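Side-chain contacts in glycoside hydrolase family protein (Novosphingobium sp. PP1Y, PDB 6Q2F), which probably hydrolyses the glycosidic bonds of terminal alpha-L-rhamnose in rhamnosylated compounds, as an alpha-L-rhamnosidase: residues P430-P433 with A434-W438; D527-P530 with W531-A534; G537-V540 with G541-Q545. One frame throughout, in Å; residues are numbered along the deposited sequence.

The three contacts come in series along one chain, all within its alpha-L-rhamnosidase part and on the same side of the chain's centre. Contact 1 lies in the turn that leads into strand 436-447 of an antiparallel sheet, its centre about 52 Å from the centre of the chain. Contacts 2 and 3 follow in the linker between helices 516-524 and 543-575, with centres about 10 Å apart. They touch: Thr538 N lies 3.0 Å from Pro533 O, a probable hydrogen bond, and Trp531 packs on Val540 and Gln545. Contact 1 stays about 10 Å from either at the nearest atoms, but strand 206-217 borders both it and contact 2, joining sheet to linker.

Contact 1. Residues P430-P433 with A434-W438; sequences PKLP and AGQHW
The backbone of Pro430-Pro433 runs out to a surface turn at Ala434 and Gly435 and comes back as Gln436-Trp438, the end-to-end directions of the two parts lying 140° apart. This is the connection between strands 428-429 and 436-447, the latter an inner strand of a four-stranded antiparallel sheet. Gly435 makes the bend with a positive phi, which favours glycine. Within the turn Leu432 sets out toward the returning strand. Its CG stands beside the backbone N and anti to the carbonyl carbon, and the branch then delivers CD1 over one face of the Trp438 indole. This is a CH-pi contact: CD1 lies 3.6 Å from the centroid of the five-membered ring of Trp438, 18° off the ring normal. The same methyl also reaches the backbone, 3.4 Å from Gln436 O. Pro430 meets the indole at about a right angle, its CG 3.4 Å from Trp438 CZ2. Farther out, Pro433 CB packs against the amide oxygen of Gln436, 3.6 Å from OE1. Pro215 of the neighbouring strand 206-217 touches Leu432, Gln436 and Trp438, while Trp427 meets the Trp438 ring edge-to-face. One nearly linear hydrogen bond helps to set the rotation of the indole: Trp438 NE1 donates to Pro430 O over 2.8 Å at 178°, with the oxygen in the indole plane and the nitrogen in the plane of the carbonyl.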
ATOM      1  N   PRO A 430      34.780 -39.023  -5.160  1.00 61.93           N
ATOM      2  CA  PRO A 430      35.008 -40.140  -4.238  1.00 62.76           C
ATOM      3  C   PRO A 430      34.024 -41.274  -4.478  1.00 65.53           C
ATOM      4  O   PRO A 430      32.895 -41.071  -4.939  1.00 62.64           O
ATOM      5  CB  PRO A 430      34.822 -39.513  -2.846  1.00 59.75           C
ATOM      6  CG  PRO A 430      34.244 -38.172  -3.064  1.00 57.55           C
ATOM      7  CD  PRO A 430      34.593 -37.748  -4.455  1.00 60.55           C
ATOM      8  N   LYS A 431      34.489 -42.485  -4.191  1.00 60.49           N
ATOM      9  CA  LYS A 431      33.673 -43.680  -4.342  1.00 63.25           C
ATOM     10  C   LYS A 431      32.460 -43.628  -3.419  1.00 63.83           C
ATOM     11  O   LYS A 431      32.505 -43.069  -2.322  1.00 59.94           O
ATOM     12  CB  LYS A 431      34.512 -44.920  -4.035  1.00 73.60           C
ATOM     13  CG  LYS A 431      34.260 -46.120  -4.925  1.00 78.04           C
ATOM     14  CD  LYS A 431      35.353 -47.176  -4.721  1.00 84.12           C
ATOM     15  CE  LYS A 431      35.068 -48.456  -5.506  1.00 91.23           C
ATOM     16  NZ  LYS A 431      33.930 -49.229  -4.927  1.00 96.30           N
ATOM     17  N   LEU A 432      31.375 -44.233  -3.868  1.00 63.00           N
ATOM     18  CA  LEU A 432      30.123 -44.226  -3.137  1.00 64.91           C
ATOM     19  C   LEU A 432      29.631 -45.651  -2.964  1.00 67.50           C
ATOM     20  O   LEU A 432      30.031 -46.547  -3.715  1.00 76.53           O
ATOM     21  CB  LEU A 432      29.052 -43.404  -3.875  1.00 57.75           C
ATOM     22  CG  LEU A 432      29.184 -41.881  -3.895  1.00 61.24           C
ATOM     23  CD1 LEU A 432      28.280 -41.291  -4.959  1.00 64.47           C
ATOM     24  CD2 LEU A 432      28.846 -41.286  -2.538  1.00 55.94           C
ATOM     25  N   PRO A 433      28.765 -45.896  -1.981  1.00 72.07           N
ATOM     26  CA  PRO A 433      28.034 -47.171  -1.938  1.00 72.85           C
ATOM     27  C   PRO A 433      27.344 -47.497  -3.256  1.00 79.76           C
ATOM     28  O   PRO A 433      27.144 -46.614  -4.096  1.00 83.38           O
ATOM     29  CB  PRO A 433      27.012 -46.945  -0.820  1.00 73.55           C
ATOM     30  CG  PRO A 433      27.661 -45.939   0.075  1.00 72.25           C
ATOM     31  CD  PRO A 433      28.509 -45.061  -0.793  1.00 74.23           C
ATOM     32  N   ALA A 434      26.990 -48.762  -3.454  1.00 82.30           N
ATOM     33  CA  ALA A 434      26.321 -49.176  -4.677  1.00 80.33           C
ATOM     34  C   ALA A 434      24.906 -48.621  -4.703  1.00 75.73           C
ATOM     35  O   ALA A 434      24.249 -48.506  -3.667  1.00 77.00           O
ATOM     36  CB  ALA A 434      26.291 -50.703  -4.796  1.00 77.49           C
ATOM     37  N   GLY A 435      24.442 -48.276  -5.902  1.00 75.77           N
ATOM     38  CA  GLY A 435      23.138 -47.659  -6.049  1.00 71.30           C
ATOM     39  C   GLY A 435      23.110 -46.182  -5.723  1.00 72.82           C
ATOM     40  O   GLY A 435      22.048 -45.650  -5.387  1.00 71.20           O
ATOM     41  N   GLN A 436      24.251 -45.502  -5.825  1.00 78.11           N
ATOM     42  CA  GLN A 436      24.381 -44.121  -5.364  1.00 77.88           C
ATOM     43  C   GLN A 436      25.376 -43.420  -6.278  1.00 77.91           C
ATOM     44  O   GLN A 436      26.546 -43.816  -6.333  1.00 80.66           O
ATOM     45  CB  GLN A 436      24.860 -44.086  -3.914  1.00 76.84           C
ATOM     46  CG  GLN A 436      24.103 -43.156  -2.993  1.00 79.13           C
ATOM     47  CD  GLN A 436      24.466 -43.377  -1.532  1.00 74.06           C
ATOM     48  OE1 GLN A 436      24.360 -44.492  -1.021  1.00 76.93           O
ATOM     49  NE2 GLN A 436      24.900 -42.314  -0.857  1.00 70.58           N
ATOM     50  N   HIS A 437      24.932 -42.392  -6.996  1.00 72.67           N
ATOM     51  CA  HIS A 437      25.829 -41.624  -7.852  1.00 62.58           C
ATOM     52  C   HIS A 437      25.929 -40.180  -7.374  1.00 61.34           C
ATOM     53  O   HIS A 437      25.248 -39.755  -6.433  1.00 56.33           O
ATOM     54  CB  HIS A 437      25.387 -41.687  -9.321  1.00 59.71           C
ATOM     55  CG  HIS A 437      24.093 -40.994  -9.611  1.00 62.53           C
ATOM     56  ND1 HIS A 437      22.868 -41.605  -9.445  1.00 66.68           N
ATOM     57  CD2 HIS A 437      23.833 -39.757 -10.103  1.00 58.27           C
ATOM     58  CE1 HIS A 437      21.909 -40.767  -9.800  1.00 63.57           C
ATOM     59  NE2 HIS A 437      22.468 -39.640 -10.205  1.00 59.95           N
ATOM     60  N   TRP A 438      26.816 -39.430  -8.027  1.00 58.01           N
ATOM     61  CA  TRP A 438      27.050 -38.033  -7.695  1.00 52.87           C
ATOM     62  C   TRP A 438      26.163 -37.118  -8.527  1.00 56.56           C
ATOM     63  O   TRP A 438      25.912 -37.371  -9.709  1.00 58.07           O
ATOM     64  CB  TRP A 438      28.517 -37.654  -7.914  1.00 59.63           C
ATOM     65  CG  TRP A 438      29.427 -38.078  -6.806  1.00 60.24           C
ATOM     66  CD1 TRP A 438      30.293 -39.140  -6.807  1.00 56.80           C
ATOM     67  CD2 TRP A 438      29.561 -37.452  -5.524  1.00 53.08           C
ATOM     68  NE1 TRP A 438      30.957 -39.207  -5.602  1.00 53.81           N
ATOM     69  CE2 TRP A 438      30.522 -38.186  -4.797  1.00 56.83           C
ATOM     70  CE3 TRP A 438      28.962 -36.344  -4.920  1.00 54.31           C
ATOM     71  CZ2 TRP A 438      30.895 -37.842  -3.502  1.00 57.27           C
ATOM     72  CZ3 TRP A 438      29.334 -36.007  -3.630  1.00 58.23           C
ATOM     73  CH2 TRP A 438      30.292 -36.751  -2.938  1.00 59.97           C
TER

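Contact 2. Residues D527-P530 with W531-A534; sequences DARP and WLPA
The Trp531 indole turns an edge to the preceding turn, where Asp527 O lies in the ring plane, 3.7 Å from Trp531 CD1. A water also sits in that plane; it donates to Asp527 O and takes a long, weak bond from Trp531 NE1, linking ring and backbone. Phe549 of helix 543-575 meets the indole with the ring planes about 25° apart, and Pro409 touches it as well. The second flat group, the guanidinium of Arg529, has Asp527 CG at its edge, in its plane. Arg529 NH1 and Asp527 OD2 form a salt bridge whose hydrogen bond is weak in geometry, and NE has a second carboxylate partner in Asp414. The other carboxylate oxygen, Asp527 OD1, accepts from Arg529 N at 2.9 Å and 168°, the donor coming from above the carboxylate plane. Asp527 thus meets both the backbone N and the guanidinium of Arg529.

Further along, Ala528 O receives Trp531 N at 2.9 Å from above its carbonyl plane, and more weakly Leu532 N, which also makes a weak bond to Arg529 O. Leu532 carries its CG beside its backbone N (chi1 -61°), which sets that carbon against the turn, 3.5 Å from Ala528 O. Its CD2 comes within 4.3 Å of Ala528 CB, while Leu517 of helix 516-524 touches the same side chain. Pro533, which has no N-H to give, instead lays its CD 3.4 Å from Pro530 O. These features mark an Asx turn at Asp527 leading into a run of helical backbone angles (528-534) without regular helix bonding, in the linker between helices 516-524 and 543-575.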
ATOM      1  N   ASP A 527      25.384 -21.711   7.841  1.00 29.52           N
ATOM      2  CA  ASP A 527      25.867 -21.733   6.462  1.00 33.54           C
ATOM      3  C   ASP A 527      24.771 -22.230   5.516  1.00 31.86           C
ATOM      4  O   ASP A 527      24.283 -23.354   5.659  1.00 37.19           O
ATOM      5  CB  ASP A 527      27.099 -22.637   6.399  1.00 31.63           C
ATOM      6  CG  ASP A 527      27.838 -22.550   5.070  1.00 39.22           C
ATOM      7  OD1 ASP A 527      27.325 -21.937   4.107  1.00 39.20           O
ATOM      8  OD2 ASP A 527      28.949 -23.120   4.994  1.00 46.28           O
ATOM      9  N   ALA A 528      24.388 -21.407   4.538  1.00 31.57           N
ATOM     10  CA  ALA A 528      23.363 -21.828   3.584  1.00 29.68           C
ATOM     11  C   ALA A 528      23.873 -22.812   2.533  1.00 36.36           C
ATOM     12  O   ALA A 528      23.052 -23.482   1.897  1.00 37.47           O
ATOM     13  CB  ALA A 528      22.754 -20.614   2.875  1.00 26.49           C
ATOM     14  N   ARG A 529      25.191 -22.952   2.358  1.00 32.65           N
ATOM     15  CA  ARG A 529      25.728 -23.734   1.241  1.00 37.14           C
ATOM     16  C   ARG A 529      25.193 -25.159   1.160  1.00 38.97           C
ATOM     17  O   ARG A 529      24.795 -25.578   0.059  1.00 38.56           O
ATOM     18  CB  ARG A 529      27.262 -23.726   1.290  1.00 36.83           C
ATOM     19  CG  ARG A 529      27.848 -22.588   0.465  1.00 51.23           C
ATOM     20  CD  ARG A 529      29.073 -21.951   1.130  1.00 60.74           C
ATOM     21  NE  ARG A 529      30.302 -22.695   0.895  1.00 68.67           N
ATOM     22  CZ  ARG A 529      31.013 -23.293   1.850  1.00 73.02           C
ATOM     23  NH1 ARG A 529      30.616 -23.230   3.116  1.00 65.82           N
ATOM     24  NH2 ARG A 529      32.127 -23.950   1.536  1.00 69.65           N
ATOM     25  N   PRO A 530      25.137 -25.944   2.240  1.00 34.39           N
ATOM     26  CA  PRO A 530      24.622 -27.315   2.100  1.00 35.81           C
ATOM     27  C   PRO A 530      23.151 -27.361   1.726  1.00 39.07           C
ATOM     28  O   PRO A 530      22.677 -28.402   1.242  1.00 36.03           O
ATOM     29  CB  PRO A 530      24.869 -27.931   3.485  1.00 34.22           C
ATOM     30  CG  PRO A 530      25.916 -27.075   4.115  1.00 35.05           C
ATOM     31  CD  PRO A 530      25.597 -25.688   3.614  1.00 33.19           C
ATOM     32  N   TRP A 531      22.422 -26.264   1.925  1.00 36.36           N
ATOM     33  CA  TRP A 531      20.990 -26.215   1.684  1.00 40.32           C
ATOM     34  C   TRP A 531      20.622 -25.628   0.328  1.00 38.06           C
ATOM     35  O   TRP A 531      19.483 -25.818  -0.120  1.00 34.95           O
ATOM     36  CB  TRP A 531      20.309 -25.417   2.799  1.00 36.23           C
ATOM     37  CG  TRP A 531      20.567 -26.032   4.136  1.00 33.87           C
ATOM     38  CD1 TRP A 531      21.588 -25.730   4.996  1.00 29.85           C
ATOM     39  CD2 TRP A 531      19.806 -27.075   4.763  1.00 35.41           C
ATOM     40  NE1 TRP A 531      21.503 -26.514   6.124  1.00 31.51           N
ATOM     41  CE2 TRP A 531      20.422 -27.350   6.005  1.00 35.52           C
ATOM     42  CE3 TRP A 531      18.658 -27.794   4.400  1.00 34.17           C
ATOM     43  CZ2 TRP A 531      19.931 -28.316   6.886  1.00 38.01           C
ATOM     44  CZ3 TRP A 531      18.165 -28.749   5.275  1.00 38.79           C
ATOM     45  CH2 TRP A 531      18.808 -29.008   6.502  1.00 43.62           C
ATOM     46  N   LEU A 532      21.557 -24.962  -0.351  1.00 35.78           N
ATOM     47  CA  LEU A 532      21.263 -24.386  -1.662  1.00 35.88           C
ATOM     48  C   LEU A 532      20.544 -25.332  -2.620  1.00 36.49           C
ATOM     49  O   LEU A 532      19.685 -24.845  -3.375  1.00 34.75           O
ATOM     50  CB  LEU A 532      22.555 -23.872  -2.313  1.00 33.81           C
ATOM     51  CG  LEU A 532      23.268 -22.763  -1.537  1.00 35.62           C
ATOM     52  CD1 LEU A 532      24.492 -22.287  -2.287  1.00 36.69           C
ATOM     53  CD2 LEU A 532      22.327 -21.604  -1.257  1.00 31.50           C
ATOM     54  N   PRO A 533      20.814 -26.650  -2.654  1.00 33.12           N
ATOM     55  CA  PRO A 533      20.091 -27.496  -3.619  1.00 30.65           C
ATOM     56  C   PRO A 533      18.586 -27.447  -3.463  1.00 36.32           C
ATOM     57  O   PRO A 533      17.868 -27.680  -4.443  1.00 41.58           O
ATOM     58  CB  PRO A 533      20.649 -28.897  -3.336  1.00 31.73           C
ATOM     59  CG  PRO A 533      22.011 -28.645  -2.817  1.00 33.82           C
ATOM     60  CD  PRO A 533      21.865 -27.423  -1.962  1.00 31.89           C
ATOM     61  N   ALA A 534      18.087 -27.134  -2.264  1.00 31.53           N
ATOM     62  CA  ALA A 534      16.649 -26.967  -2.071  1.00 31.78           C
ATOM     63  C   ALA A 534      16.089 -25.845  -2.929  1.00 34.80           C
ATOM     64  O   ALA A 534      14.928 -25.904  -3.350  1.00 36.72           O
ATOM     65  CB  ALA A 534      16.348 -26.697  -0.595  1.00 36.60           C
TER
HETATM   66  O   HOH W   1      24.510 -25.436   7.538  1.00 44.13           O

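Contact 3. Residues G537-V540 with G541-Q545; sequences GTLV and GTREQ
A capping box starts helix 543-575, and the contact joins this helix end to the loop Gly537-Val540 leading into it. Thr542 is the N-cap: its OG1 accepts from Gln545 N at 3.1 Å. In return, Thr542 N donates to Gln545 OE1 over 2.8 Å, with an N-H...O angle of 165° and the nitrogen in the plane of the amide carbonyl. Each residue thereby engages the other's backbone N-H, which restrains both side chains at the first turn. Gly541, at a positive phi of 60°, swings the chain into the cap; a CB here would run into Val540 O and Gln545 OE1. Leu539 packs from the loop side, crossing Arg543 at about a right angle. With CG anti to the backbone N (chi1 -178°), its branch lies against the helix start: CD1 comes 3.7 Å from Arg543 CA, and CD2 4.2 Å from Arg543 CG. The extended chain of Arg543 then carries its guanidinium away from Leu539 to Ser319, the carbonyl of Leu378 and a salt bridge with Asp402. Val540 O bonds to Ser546 OG, one turn into the helix. At the branch point of the leucine, Leu539 CG lies 3.4 Å from Gly541 O.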
ATOM      1  N   GLY A 537      14.988 -27.410  -6.114  1.00 38.03           N
ATOM      2  CA  GLY A 537      14.068 -28.522  -6.075  1.00 34.98           C
ATOM      3  C   GLY A 537      14.585 -29.754  -5.364  1.00 37.50           C
ATOM      4  O   GLY A 537      13.784 -30.640  -5.045  1.00 37.02           O
ATOM      5  N   THR A 538      15.889 -29.849  -5.108  1.00 41.00           N
ATOM      6  CA  THR A 538      16.453 -31.059  -4.512  1.00 41.67           C
ATOM      7  C   THR A 538      16.216 -31.044  -3.009  1.00 35.01           C
ATOM      8  O   THR A 538      16.741 -30.182  -2.298  1.00 38.77           O
ATOM      9  CB  THR A 538      17.942 -31.181  -4.815  1.00 37.49           C
ATOM     10  OG1 THR A 538      18.124 -31.419  -6.211  1.00 38.18           O
ATOM     11  CG2 THR A 538      18.541 -32.352  -4.021  1.00 42.62           C
ATOM     12  N   LEU A 539      15.437 -32.004  -2.522  1.00 42.69           N
ATOM     13  CA  LEU A 539      15.187 -32.109  -1.092  1.00 45.54           C
ATOM     14  C   LEU A 539      16.493 -32.333  -0.347  1.00 41.91           C
ATOM     15  O   LEU A 539      17.274 -33.217  -0.698  1.00 45.45           O
ATOM     16  CB  LEU A 539      14.212 -33.249  -0.805  1.00 44.21           C
ATOM     17  CG  LEU A 539      13.824 -33.426   0.660  1.00 46.87           C
ATOM     18  CD1 LEU A 539      13.180 -32.166   1.212  1.00 42.94           C
ATOM     19  CD2 LEU A 539      12.892 -34.616   0.816  1.00 43.77           C
ATOM     20  N   VAL A 540      16.735 -31.511   0.668  1.00 38.76           N
ATOM     21  CA  VAL A 540      17.875 -31.649   1.564  1.00 39.89           C
ATOM     22  C   VAL A 540      17.319 -31.903   2.952  1.00 39.72           C
ATOM     23  O   VAL A 540      16.482 -31.133   3.432  1.00 38.00           O
ATOM     24  CB  VAL A 540      18.774 -30.397   1.548  1.00 40.15           C
ATOM     25  CG1 VAL A 540      20.020 -30.614   2.410  1.00 42.07           C
ATOM     26  CG2 VAL A 540      19.159 -30.042   0.121  1.00 34.39           C
ATOM     27  N   GLY A 541      17.773 -32.984   3.590  1.00 47.51           N
ATOM     28  CA  GLY A 541      17.221 -33.379   4.877  1.00 43.78           C
ATOM     29  C   GLY A 541      15.735 -33.670   4.752  1.00 43.75           C
ATOM     30  O   GLY A 541      15.231 -34.044   3.685  1.00 51.09           O
ATOM     31  N   THR A 542      15.017 -33.497   5.857  1.00 39.68           N
ATOM     32  CA  THR A 542      13.577 -33.709   5.840  1.00 39.35           C
ATOM     33  C   THR A 542      12.891 -32.572   5.096  1.00 40.14           C
ATOM     34  O   THR A 542      13.459 -31.494   4.902  1.00 40.12           O
ATOM     35  CB  THR A 542      13.030 -33.796   7.262  1.00 44.03           C
ATOM     36  OG1 THR A 542      13.131 -32.510   7.880  1.00 43.57           O
ATOM     37  CG2 THR A 542      13.849 -34.804   8.089  1.00 34.97           C
ATOM     38  N   ARG A 543      11.644 -32.816   4.681  1.00 38.73           N
ATOM     39  CA  ARG A 543      10.865 -31.752   4.048  1.00 39.07           C
ATOM     40  C   ARG A 543      10.779 -30.531   4.944  1.00 37.46           C
ATOM     41  O   ARG A 543      10.817 -29.391   4.464  1.00 39.48           O
ATOM     42  CB  ARG A 543       9.454 -32.239   3.700  1.00 37.63           C
ATOM     43  CG  ARG A 543       9.377 -33.280   2.596  1.00 43.00           C
ATOM     44  CD  ARG A 543       7.922 -33.475   2.156  1.00 48.56           C
ATOM     45  NE  ARG A 543       7.799 -34.527   1.154  1.00 49.70           N
ATOM     46  CZ  ARG A 543       8.072 -34.357  -0.134  1.00 52.36           C
ATOM     47  NH1 ARG A 543       8.477 -33.171  -0.573  1.00 46.97           N
ATOM     48  NH2 ARG A 543       7.944 -35.372  -0.983  1.00 51.23           N
ATOM     49  N   GLU A 544      10.655 -30.749   6.253  1.00 40.85           N
ATOM     50  CA  GLU A 544      10.523 -29.628   7.174  1.00 40.77           C
ATOM     51  C   GLU A 544      11.810 -28.814   7.232  1.00 39.18           C
ATOM     52  O   GLU A 544      11.771 -27.580   7.235  1.00 40.73           O
ATOM     53  CB  GLU A 544      10.121 -30.133   8.562  1.00 39.84           C
ATOM     54  CG  GLU A 544       9.838 -29.023   9.599  1.00 51.84           C
ATOM     55  CD  GLU A 544       8.740 -28.039   9.181  1.00 59.12           C
ATOM     56  OE1 GLU A 544       7.826 -28.417   8.417  1.00 63.22           O
ATOM     57  OE2 GLU A 544       8.796 -26.873   9.624  1.00 62.82           O
ATOM     58  N   GLN A 545      12.964 -29.488   7.268  1.00 37.87           N
ATOM     59  CA  GLN A 545      14.241 -28.781   7.280  1.00 35.53           C
ATOM     60  C   GLN A 545      14.440 -27.958   6.012  1.00 34.81           C
ATOM     61  O   GLN A 545      14.928 -26.824   6.066  1.00 34.26           O
ATOM     62  CB  GLN A 545      15.382 -29.776   7.439  1.00 34.31           C
ATOM     63  CG  GLN A 545      15.536 -30.374   8.813  1.00 36.93           C
ATOM     64  CD  GLN A 545      16.571 -31.497   8.783  1.00 43.40           C
ATOM     65  OE1 GLN A 545      16.483 -32.408   7.963  1.00 41.93           O
ATOM     66  NE2 GLN A 545      17.576 -31.406   9.647  1.00 40.07           N
TER